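Local coordinates for protein 4-amino-4-deoxychorismate lyase (Legionella pneumophila, PDB 3LUL) that belongs to the class IV aminotransferase family of pyridoxal-phosphate enzymes and carries its cofactor covalently bound to a lysine, at residues B[42-47]-B[63-68]; B[59-64]-B[106-111]; B[28-33]-B[85-90]. All blocks are in the same frame, centred on the assembly; numbering follows the deposited sequence.

Interaction 1 (B[42-47]-B[63-68]); sequences FAYMHW and ISFDDW
W47 and F65 bring the first turns of helices 43-57 and 65-78 together, with their CA atoms 6.8 Å apart. The contact is an aromatic cluster assembled largely from edges turned to faces. F65 covers one face of the W47 indole, with CA over the five-membered ring 3.8 Å from the centroid, while the edge of the F65 ring points to the same indole. With CG anti to the backbone N (chi1 177°), the W47 ring is carried across the gap, and its NE1 donates to I63 O at 3.0 Å, the acceptor lying in the ring plane. W47 CB rests over the five-membered ring of W68, 3.7 Å from the centroid, and the W47 edge faces it with planes at 58°. Y44 turns its edge to one face of the F65 ring, and Y44 CB touches F65 CE1 at 3.8 Å. W68 NE1 reaches A43 O at 3.1 Å, from above the carbonyl plane and in a bent bond (137° at the hydrogen); W47 N reaches the same oxygen from the opposite face. Both indole N-H groups are thus spent on backbone carbonyls; the in-plane bond would hold the W47 ring's rotation, while the bent one constrains W68 less.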
loop_
_atom_site.group_PDB
_atom_site.type_symbol
_atom_site.label_atom_id
_atom_site.label_comp_id
_atom_site.label_asym_id
_atom_site.label_seq_id
_atom_site.Cartn_x
_atom_site.Cartn_y
_atom_site.Cartn_z
ATOM N N PHE B 42 -12.676 -1.174 -23.839
ATOM C CA PHE B 42 -11.377 -0.480 -23.800
ATOM C C PHE B 42 -10.210 -1.344 -23.371
ATOM O O PHE B 42 -9.307 -0.886 -22.695
ATOM C CB PHE B 42 -11.490 0.830 -23.026
ATOM C CG PHE B 42 -12.551 1.680 -23.592
ATOM C CD1 PHE B 42 -12.304 2.472 -24.692
ATOM C CD2 PHE B 42 -13.840 1.550 -23.131
ATOM C CE1 PHE B 42 -13.333 3.185 -25.280
ATOM C CE2 PHE B 42 -14.869 2.249 -23.700
ATOM C CZ PHE B 42 -14.612 3.075 -24.769
ATOM N N ALA B 43 -10.227 -2.590 -23.843
ATOM C CA ALA B 43 -9.171 -3.545 -23.535
ATOM C C ALA B 43 -7.782 -2.972 -23.839
ATOM O O ALA B 43 -6.855 -3.232 -23.096
ATOM C CB ALA B 43 -9.369 -4.829 -24.333
ATOM N N TYR B 44 -7.658 -2.217 -24.927
ATOM C CA TYR B 44 -6.362 -1.624 -25.302
ATOM C C TYR B 44 -5.909 -0.645 -24.234
ATOM O O TYR B 44 -4.782 -0.737 -23.744
ATOM C CB TYR B 44 -6.382 -0.946 -26.692
ATOM C CG TYR B 44 -5.082 -0.229 -26.905
ATOM C CD1 TYR B 44 -4.987 1.126 -26.713
ATOM C CD2 TYR B 44 -3.921 -0.927 -27.226
ATOM C CE1 TYR B 44 -3.807 1.786 -26.849
ATOM C CE2 TYR B 44 -2.708 -0.254 -27.372
ATOM C CZ TYR B 44 -2.668 1.108 -27.179
ATOM O OH TYR B 44 -1.511 1.844 -27.301
HETATM N N MSE B 45 -6.775 0.293 -23.864
HETATM C CA MSE B 45 -6.340 1.294 -22.895
HETATM C C MSE B 45 -5.932 0.701 -21.547
HETATM O O MSE B 45 -4.991 1.194 -20.915
HETATM C CB MSE B 45 -7.379 2.434 -22.753
HETATM C CG MSE B 45 -7.491 3.269 -24.012
HETATM SE SE MSE B 45 -8.902 4.606 -23.845
HETATM C CE MSE B 45 -7.832 5.836 -22.849
ATOM N N HIS B 46 -6.627 -0.354 -21.118
ATOM C CA HIS B 46 -6.256 -1.085 -19.900
ATOM C C HIS B 46 -4.893 -1.770 -20.041
ATOM O O HIS B 46 -4.070 -1.716 -19.141
ATOM C CB HIS B 46 -7.335 -2.110 -19.565
ATOM C CG HIS B 46 -8.586 -1.495 -19.036
ATOM N ND1 HIS B 46 -8.655 -0.929 -17.779
ATOM C CD2 HIS B 46 -9.825 -1.361 -19.582
ATOM C CE1 HIS B 46 -9.874 -0.443 -17.582
ATOM N NE2 HIS B 46 -10.610 -0.714 -18.651
ATOM N N TRP B 47 -4.675 -2.429 -21.176
ATOM C CA TRP B 47 -3.351 -3.051 -21.455
ATOM C C TRP B 47 -2.230 -2.028 -21.461
ATOM O O TRP B 47 -1.135 -2.256 -20.950
ATOM C CB TRP B 47 -3.453 -3.773 -22.812
ATOM C CG TRP B 47 -2.219 -4.410 -23.324
ATOM C CD1 TRP B 47 -1.726 -5.655 -22.988
ATOM C CD2 TRP B 47 -1.298 -3.847 -24.252
ATOM N NE1 TRP B 47 -0.571 -5.906 -23.690
ATOM C CE2 TRP B 47 -0.277 -4.809 -24.464
ATOM C CE3 TRP B 47 -1.235 -2.627 -24.935
ATOM C CZ2 TRP B 47 0.793 -4.572 -25.315
ATOM C CZ3 TRP B 47 -0.173 -2.392 -25.781
ATOM C CH2 TRP B 47 0.822 -3.368 -25.976
ATOM N N ILE B 63 3.379 -9.677 -22.593
ATOM C CA ILE B 63 2.167 -10.264 -23.151
ATOM C C ILE B 63 1.695 -9.283 -24.212
ATOM O O ILE B 63 1.527 -8.102 -23.932
ATOM C CB ILE B 63 1.105 -10.545 -22.078
ATOM C CG1 ILE B 63 -0.161 -11.141 -22.722
ATOM C CG2 ILE B 63 0.756 -9.309 -21.260
ATOM C CD1 ILE B 63 -1.172 -11.696 -21.658
ATOM N N SER B 64 1.489 -9.774 -25.427
ATOM C CA SER B 64 1.096 -8.893 -26.522
ATOM C C SER B 64 -0.346 -8.452 -26.305
ATOM O O SER B 64 -1.103 -9.094 -25.549
ATOM C CB SER B 64 1.259 -9.612 -27.864
ATOM O OG SER B 64 0.298 -10.651 -27.964
ATOM N N PHE B 65 -0.758 -7.359 -26.945
ATOM C CA PHE B 65 -2.146 -6.951 -26.845
ATOM C C PHE B 65 -3.101 -8.048 -27.330
ATOM O O PHE B 65 -4.140 -8.287 -26.724
ATOM C CB PHE B 65 -2.426 -5.650 -27.615
ATOM C CG PHE B 65 -3.881 -5.322 -27.663
ATOM C CD1 PHE B 65 -4.547 -4.964 -26.480
ATOM C CD2 PHE B 65 -4.614 -5.462 -28.833
ATOM C CE1 PHE B 65 -5.895 -4.700 -26.490
ATOM C CE2 PHE B 65 -5.982 -5.200 -28.852
ATOM C CZ PHE B 65 -6.631 -4.830 -27.670
ATOM N N ASP B 66 -2.774 -8.662 -28.468
ATOM C CA ASP B 66 -3.645 -9.697 -29.022
ATOM C C ASP B 66 -3.822 -10.862 -28.029
ATOM O O ASP B 66 -4.929 -11.389 -27.897
ATOM C CB ASP B 66 -3.121 -10.178 -30.364
ATOM C CG ASP B 66 -3.283 -9.124 -31.467
ATOM O OD1 ASP B 66 -4.111 -8.199 -31.322
ATOM O OD2 ASP B 66 -2.579 -9.230 -32.486
ATOM N N ASP B 67 -2.733 -11.288 -27.387
ATOM C CA ASP B 67 -2.814 -12.382 -26.417
ATOM C C ASP B 67 -3.624 -11.955 -25.178
ATOM O O ASP B 67 -4.457 -12.730 -24.664
ATOM C CB ASP B 67 -1.427 -12.893 -26.003
ATOM C CG ASP B 67 -0.755 -13.742 -27.095
ATOM O OD1 ASP B 67 -1.381 -14.089 -28.117
ATOM O OD2 ASP B 67 0.416 -14.075 -26.909
ATOM N N TRP B 68 -3.412 -10.715 -24.745
ATOM C CA TRP B 68 -4.190 -10.125 -23.645
ATOM C C TRP B 68 -5.660 -10.189 -23.974
ATOM O O TRP B 68 -6.464 -10.697 -23.189
ATOM C CB TRP B 68 -3.751 -8.687 -23.466
ATOM C CG TRP B 68 -4.623 -7.733 -22.708
ATOM C CD1 TRP B 68 -5.522 -6.864 -23.242
ATOM C CD2 TRP B 68 -4.570 -7.447 -21.312
ATOM N NE1 TRP B 68 -6.074 -6.084 -22.264
ATOM C CE2 TRP B 68 -5.499 -6.415 -21.065
ATOM C CE3 TRP B 68 -3.846 -7.969 -20.241
ATOM C CZ2 TRP B 68 -5.737 -5.917 -19.798
ATOM C CZ3 TRP B 68 -4.067 -7.460 -18.975
ATOM C CH2 TRP B 68 -5.014 -6.452 -18.757
#

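Interaction 2 (B[59-64]-B[106-111]); sequences IPFEIS and SQLIFQ
The hydroxyl of S106, at the start of strand 106-113, meets the carbonyl of P60 in the loop between helices 43-57 and 65-78. S106 OG donates to P60 O from above the carbonyl plane at 2.5 Å, a separation so short that its exact value is doubtful. The serine torsion (chi1 56°) sets OG between the backbone N and the carbonyl carbon, where it can face the loop. Apolar atoms lie beside this bond: I59 CG2 packs on S106 CB at 3.6 Å, and P60 CB approaches S106 OG at 3.9 Å. Two residues along the strand, L108 reaches the same loop with one methyl. L108 CD2 meets the terminal methyl of I63, CD1, at 3.9 Å, the two side chains lying at about a right angle. The same CD2 approaches F61 CE1 at 4.2 Å, obliquely to the ring. Within the loop, I63 CG2 sits over the rim of one face of F61, so the phenyl ring and both branches of I63 form one apolar patch.

In the next shell, T4 OG1 bonds to both S106 OG and E62 N, tying the N-terminal strand 4-6 to loop and strand alike. Strand 106-113 runs parallel to 4-6 and antiparallel to 84-91; the loop meets its start and then leads away toward helix 65-78, with F61 directed at L50 and A54 of helix 43-57 and I63 at H71.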
loop_
_atom_site.group_PDB
_atom_site.type_symbol
_atom_site.label_atom_id
_atom_site.label_comp_id
_atom_site.label_asym_id
_atom_site.label_seq_id
_atom_site.Cartn_x
_atom_site.Cartn_y
_atom_site.Cartn_z
ATOM N N ILE B 59 8.678 -4.423 -13.578
ATOM C CA ILE B 59 8.001 -5.701 -13.619
ATOM C C ILE B 59 7.840 -6.075 -15.099
ATOM O O ILE B 59 7.263 -5.316 -15.868
ATOM C CB ILE B 59 6.620 -5.647 -12.915
ATOM C CG1 ILE B 59 6.757 -5.162 -11.467
ATOM C CG2 ILE B 59 5.947 -7.001 -12.975
ATOM C CD1 ILE B 59 5.396 -4.907 -10.778
ATOM N N PRO B 60 8.349 -7.249 -15.517
ATOM C CA PRO B 60 8.079 -7.640 -16.898
ATOM C C PRO B 60 6.561 -7.689 -17.221
ATOM O O PRO B 60 5.729 -8.125 -16.383
ATOM C CB PRO B 60 8.751 -9.023 -17.040
ATOM C CG PRO B 60 9.585 -9.221 -15.795
ATOM C CD PRO B 60 9.108 -8.256 -14.755
ATOM N N PHE B 61 6.217 -7.257 -18.433
ATOM C CA PHE B 61 4.891 -7.402 -18.961
ATOM C C PHE B 61 4.999 -7.803 -20.429
ATOM O O PHE B 61 4.735 -6.999 -21.317
ATOM C CB PHE B 61 4.107 -6.090 -18.784
ATOM C CG PHE B 61 2.618 -6.212 -19.055
ATOM C CD1 PHE B 61 1.826 -7.064 -18.320
ATOM C CD2 PHE B 61 2.008 -5.423 -20.027
ATOM C CE1 PHE B 61 0.441 -7.159 -18.556
ATOM C CE2 PHE B 61 0.636 -5.521 -20.294
ATOM C CZ PHE B 61 -0.158 -6.363 -19.541
ATOM N N GLU B 62 5.428 -9.045 -20.657
ATOM C CA GLU B 62 5.708 -9.552 -21.998
ATOM C C GLU B 62 4.498 -10.374 -22.412
ATOM O O GLU B 62 4.566 -11.607 -22.518
ATOM C CB GLU B 62 6.967 -10.439 -22.001
ATOM C CG GLU B 62 8.263 -9.683 -21.763
ATOM C CD GLU B 62 8.639 -8.773 -22.893
ATOM O OE1 GLU B 62 8.172 -8.996 -24.036
ATOM O OE2 GLU B 62 9.427 -7.841 -22.630
ATOM N N ILE B 63 3.379 -9.677 -22.593
ATOM C CA ILE B 63 2.167 -10.264 -23.151
ATOM C C ILE B 63 1.695 -9.283 -24.212
ATOM O O ILE B 63 1.527 -8.102 -23.932
ATOM C CB ILE B 63 1.105 -10.545 -22.078
ATOM C CG1 ILE B 63 -0.161 -11.141 -22.722
ATOM C CG2 ILE B 63 0.756 -9.309 -21.260
ATOM C CD1 ILE B 63 -1.172 -11.696 -21.658
ATOM N N SER B 64 1.489 -9.774 -25.427
ATOM C CA SER B 64 1.096 -8.893 -26.522
ATOM C C SER B 64 -0.346 -8.452 -26.305
ATOM O O SER B 64 -1.103 -9.094 -25.549
ATOM C CB SER B 64 1.259 -9.612 -27.864
ATOM O OG SER B 64 0.298 -10.651 -27.964
ATOM N N SER B 106 6.988 -12.399 -13.956
ATOM C CA SER B 106 5.743 -11.871 -13.419
ATOM C C SER B 106 4.582 -12.830 -13.722
ATOM O O SER B 106 4.656 -13.677 -14.620
ATOM C CB SER B 106 5.484 -10.457 -13.944
ATOM O OG SER B 106 5.467 -10.407 -15.359
ATOM N N GLN B 107 3.523 -12.707 -12.932
ATOM C CA GLN B 107 2.420 -13.636 -12.980
ATOM C C GLN B 107 1.175 -12.797 -13.186
ATOM O O GLN B 107 1.022 -11.751 -12.590
ATOM C CB GLN B 107 2.353 -14.445 -11.685
ATOM C CG GLN B 107 3.718 -14.975 -11.192
ATOM C CD GLN B 107 4.140 -16.234 -11.893
ATOM O OE1 GLN B 107 3.377 -17.200 -11.939
ATOM N NE2 GLN B 107 5.359 -16.243 -12.455
ATOM N N LEU B 108 0.306 -13.254 -14.060
ATOM C CA LEU B 108 -0.917 -12.562 -14.354
ATOM C C LEU B 108 -2.079 -13.505 -14.059
ATOM O O LEU B 108 -2.033 -14.688 -14.464
ATOM C CB LEU B 108 -0.870 -12.160 -15.807
ATOM C CG LEU B 108 -1.871 -11.219 -16.437
ATOM C CD1 LEU B 108 -2.093 -9.930 -15.597
ATOM C CD2 LEU B 108 -1.384 -10.921 -17.845
ATOM N N ILE B 109 -3.085 -13.015 -13.326
ATOM C CA ILE B 109 -4.331 -13.742 -13.092
ATOM C C ILE B 109 -5.524 -12.892 -13.552
ATOM O O ILE B 109 -5.577 -11.686 -13.299
ATOM C CB ILE B 109 -4.491 -14.168 -11.621
ATOM C CG1 ILE B 109 -3.435 -15.228 -11.275
ATOM C CG2 ILE B 109 -5.946 -14.691 -11.303
ATOM C CD1 ILE B 109 -3.451 -15.675 -9.782
ATOM N N PHE B 110 -6.459 -13.536 -14.254
ATOM C CA PHE B 110 -7.739 -12.909 -14.615
ATOM C C PHE B 110 -8.902 -13.547 -13.880
ATOM O O PHE B 110 -8.977 -14.775 -13.753
ATOM C CB PHE B 110 -8.016 -13.061 -16.105
ATOM C CG PHE B 110 -6.961 -12.482 -16.983
ATOM C CD1 PHE B 110 -7.066 -11.154 -17.405
ATOM C CD2 PHE B 110 -5.888 -13.262 -17.432
ATOM C CE1 PHE B 110 -6.111 -10.609 -18.247
ATOM C CE2 PHE B 110 -4.935 -12.721 -18.277
ATOM C CZ PHE B 110 -5.049 -11.402 -18.691
ATOM N N GLN B 111 -9.796 -12.709 -13.386
ATOM C CA GLN B 111 -11.007 -13.165 -12.692
ATOM C C GLN B 111 -12.212 -12.350 -13.136
ATOM O O GLN B 111 -12.129 -11.133 -13.237
ATOM C CB GLN B 111 -10.847 -12.996 -11.189
ATOM C CG GLN B 111 -9.886 -14.004 -10.570
ATOM C CD GLN B 111 -10.419 -15.445 -10.585
ATOM O OE1 GLN B 111 -9.869 -16.335 -11.260
ATOM N NE2 GLN B 111 -11.481 -15.683 -9.829
#

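Interaction 3 (B[28-33]-B[85-90]); sequences GLFETI and GIKAIL
L29, E31 and I33 pair with L90, A88 and I86 across two antiparallel strands, each of the three pairs making both of its backbone hydrogen bonds. Every N and O that these residues direct at the opposite strand is therefore used. The lengths are nearly uniform: L29 N to L90 O is 2.8 Å and E31 N to A88 O is 3.0 Å. Most of these bonds are close to straight, L90 N to L29 O reaching 171° at the hydrogen. The non-hydrogen-bonded pairs F30-I89 and T32-K87 add CA-H...O contacts, among them F30 CA to A88 O at 3.1 Å. The backbone N-H and C=O groups that K87 and I89 turn outward find partners in Q111 and I109 of strand 106-113, and G28 bonds to V143.

F30 has CG set between its backbone N and carbonyl carbon (chi1 75°), which raises the ring off the sheet face, where K87 of the neighbouring strand can reach it. The extended chain of K87 runs up beside it, CE touching F30 CD2 at 3.9 Å, and NZ lies over the ring face 4.8 Å from the centroid in a cation-pi contact. E31 turns its carboxylate the other way, where OE1 takes a salt bridge from R49 and a hydrogen bond from H46; the arginine beside it would tend to favour the charged carboxylate.

Strand 84-91 is the middle strand of the sheet, and 28-36 lies between it and 39-40. L29, I33, I86 and A88 pack against helices 43-57 and 65-78, whereas on the other face F30 meets Y145, and K87 and I89 pack on L25 and I19 of the second subunit.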
loop_
_atom_site.group_PDB
_atom_site.type_symbol
_atom_site.label_atom_id
_atom_site.label_comp_id
_atom_site.label_asym_id
_atom_site.label_seq_id
_atom_site.Cartn_x
_atom_site.Cartn_y
_atom_site.Cartn_z
ATOM N N GLY B 28 2.467 -5.341 -6.916
ATOM C CA GLY B 28 1.405 -5.846 -7.804
ATOM C C GLY B 28 0.565 -4.715 -8.363
ATOM O O GLY B 28 0.415 -3.645 -7.724
ATOM N N LEU B 29 0.044 -4.928 -9.564
ATOM C CA LEU B 29 -0.747 -3.939 -10.266
ATOM C C LEU B 29 -2.046 -4.579 -10.695
ATOM O O LEU B 29 -2.115 -5.809 -10.864
ATOM C CB LEU B 29 0.005 -3.430 -11.504
ATOM C CG LEU B 29 1.323 -2.708 -11.242
ATOM C CD1 LEU B 29 2.159 -2.630 -12.531
ATOM C CD2 LEU B 29 1.026 -1.298 -10.593
ATOM N N PHE B 30 -3.087 -3.770 -10.894
ATOM C CA PHE B 30 -4.325 -4.340 -11.409
ATOM C C PHE B 30 -5.026 -3.433 -12.410
ATOM O O PHE B 30 -4.761 -2.235 -12.497
ATOM C CB PHE B 30 -5.295 -4.703 -10.265
ATOM C CG PHE B 30 -5.974 -3.536 -9.644
ATOM C CD1 PHE B 30 -5.365 -2.815 -8.627
ATOM C CD2 PHE B 30 -7.257 -3.170 -10.035
ATOM C CE1 PHE B 30 -5.996 -1.722 -8.047
ATOM C CE2 PHE B 30 -7.904 -2.080 -9.463
ATOM C CZ PHE B 30 -7.279 -1.346 -8.466
ATOM N N GLU B 31 -5.947 -4.054 -13.152
ATOM C CA GLU B 31 -6.855 -3.335 -14.033
ATOM C C GLU B 31 -8.237 -3.948 -13.829
ATOM O O GLU B 31 -8.357 -5.181 -13.741
ATOM C CB GLU B 31 -6.467 -3.517 -15.496
ATOM C CG GLU B 31 -5.257 -2.728 -15.895
ATOM C CD GLU B 31 -5.497 -1.230 -15.908
ATOM O OE1 GLU B 31 -6.655 -0.774 -16.002
ATOM O OE2 GLU B 31 -4.505 -0.480 -15.829
ATOM N N THR B 32 -9.246 -3.095 -13.759
ATOM C CA THR B 32 -10.619 -3.548 -13.631
ATOM C C THR B 32 -11.365 -3.099 -14.900
ATOM O O THR B 32 -11.444 -1.926 -15.216
ATOM C CB THR B 32 -11.251 -3.089 -12.280
ATOM O OG1 THR B 32 -12.619 -3.489 -12.221
ATOM C CG2 THR B 32 -11.133 -1.588 -12.078
ATOM N N ILE B 33 -11.855 -4.079 -15.640
ATOM C CA ILE B 33 -12.329 -3.903 -17.006
ATOM C C ILE B 33 -13.830 -4.209 -17.053
ATOM O O ILE B 33 -14.268 -5.260 -16.627
ATOM C CB ILE B 33 -11.591 -4.833 -17.954
ATOM C CG1 ILE B 33 -10.082 -4.616 -17.921
ATOM C CG2 ILE B 33 -12.069 -4.672 -19.413
ATOM C CD1 ILE B 33 -9.287 -5.876 -18.307
ATOM N N GLY B 85 -17.725 -7.664 -15.071
ATOM C CA GLY B 85 -16.352 -7.190 -15.041
ATOM C C GLY B 85 -15.310 -8.265 -15.098
ATOM O O GLY B 85 -15.583 -9.444 -14.804
ATOM N N ILE B 86 -14.094 -7.850 -15.484
ATOM C CA ILE B 86 -12.911 -8.696 -15.344
ATOM C C ILE B 86 -11.813 -7.906 -14.636
ATOM O O ILE B 86 -11.570 -6.749 -14.968
ATOM C CB ILE B 86 -12.315 -9.169 -16.697
ATOM C CG1 ILE B 86 -13.233 -10.114 -17.444
ATOM C CG2 ILE B 86 -10.970 -9.899 -16.463
ATOM C CD1 ILE B 86 -12.733 -10.446 -18.847
ATOM N N LYS B 87 -11.194 -8.526 -13.632
ATOM C CA LYS B 87 -10.038 -7.924 -12.936
ATOM C C LYS B 87 -8.786 -8.681 -13.342
ATOM O O LYS B 87 -8.752 -9.905 -13.273
ATOM C CB LYS B 87 -10.239 -7.957 -11.429
ATOM C CG LYS B 87 -9.206 -7.144 -10.646
ATOM C CD LYS B 87 -9.562 -7.067 -9.136
ATOM C CE LYS B 87 -8.399 -6.486 -8.323
ATOM N NZ LYS B 87 -8.798 -6.192 -6.888
ATOM N N ALA B 88 -7.777 -7.961 -13.819
ATOM C CA ALA B 88 -6.451 -8.538 -14.134
ATOM C C ALA B 88 -5.516 -8.104 -13.020
ATOM O O ALA B 88 -5.509 -6.940 -12.672
ATOM C CB ALA B 88 -5.946 -8.010 -15.430
ATOM N N ILE B 89 -4.800 -9.045 -12.401
ATOM C CA ILE B 89 -3.805 -8.741 -11.383
ATOM C C ILE B 89 -2.450 -9.236 -11.872
ATOM O O ILE B 89 -2.336 -10.393 -12.235
ATOM C CB ILE B 89 -4.119 -9.401 -10.013
ATOM C CG1 ILE B 89 -5.526 -9.030 -9.525
ATOM C CG2 ILE B 89 -3.097 -8.956 -8.967
ATOM C CD1 ILE B 89 -5.919 -9.771 -8.212
ATOM N N LEU B 90 -1.455 -8.337 -11.897
ATOM C CA LEU B 90 -0.073 -8.640 -12.314
ATOM C C LEU B 90 0.799 -8.538 -11.069
ATOM O O LEU B 90 0.861 -7.475 -10.431
ATOM C CB LEU B 90 0.428 -7.622 -13.333
ATOM C CG LEU B 90 1.842 -7.798 -13.876
ATOM C CD1 LEU B 90 1.907 -8.990 -14.801
ATOM C CD2 LEU B 90 2.304 -6.514 -14.599
#

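Overall arrangement
The three contacts belong to one alpha/beta unit, a sheet with helices 43-57 and 65-78 on one face, the N-terminal lobe familiar from class IV aminotransferases. Interaction 3 supplies the sheet core and interaction 2 continues it through strand 106-113, with I109 O to I89 N at 2.9 Å; their centres are about 10 Å apart. Interaction 1 joins the helices that cover one face, about 12 Å from interaction 3 between centres. W68 CH2 touches A88 CB at 3.8 Å, while H46 CG lies 3.6 Å from I33 CG1. Interactions 1 and 2 share I63 and S64, and W47 CD1 meets F61 CE2 at 3.6 Å. V143 and Y145, close in sequence to the cofactor-bearing K141, meet G28 and F30 of interaction 3.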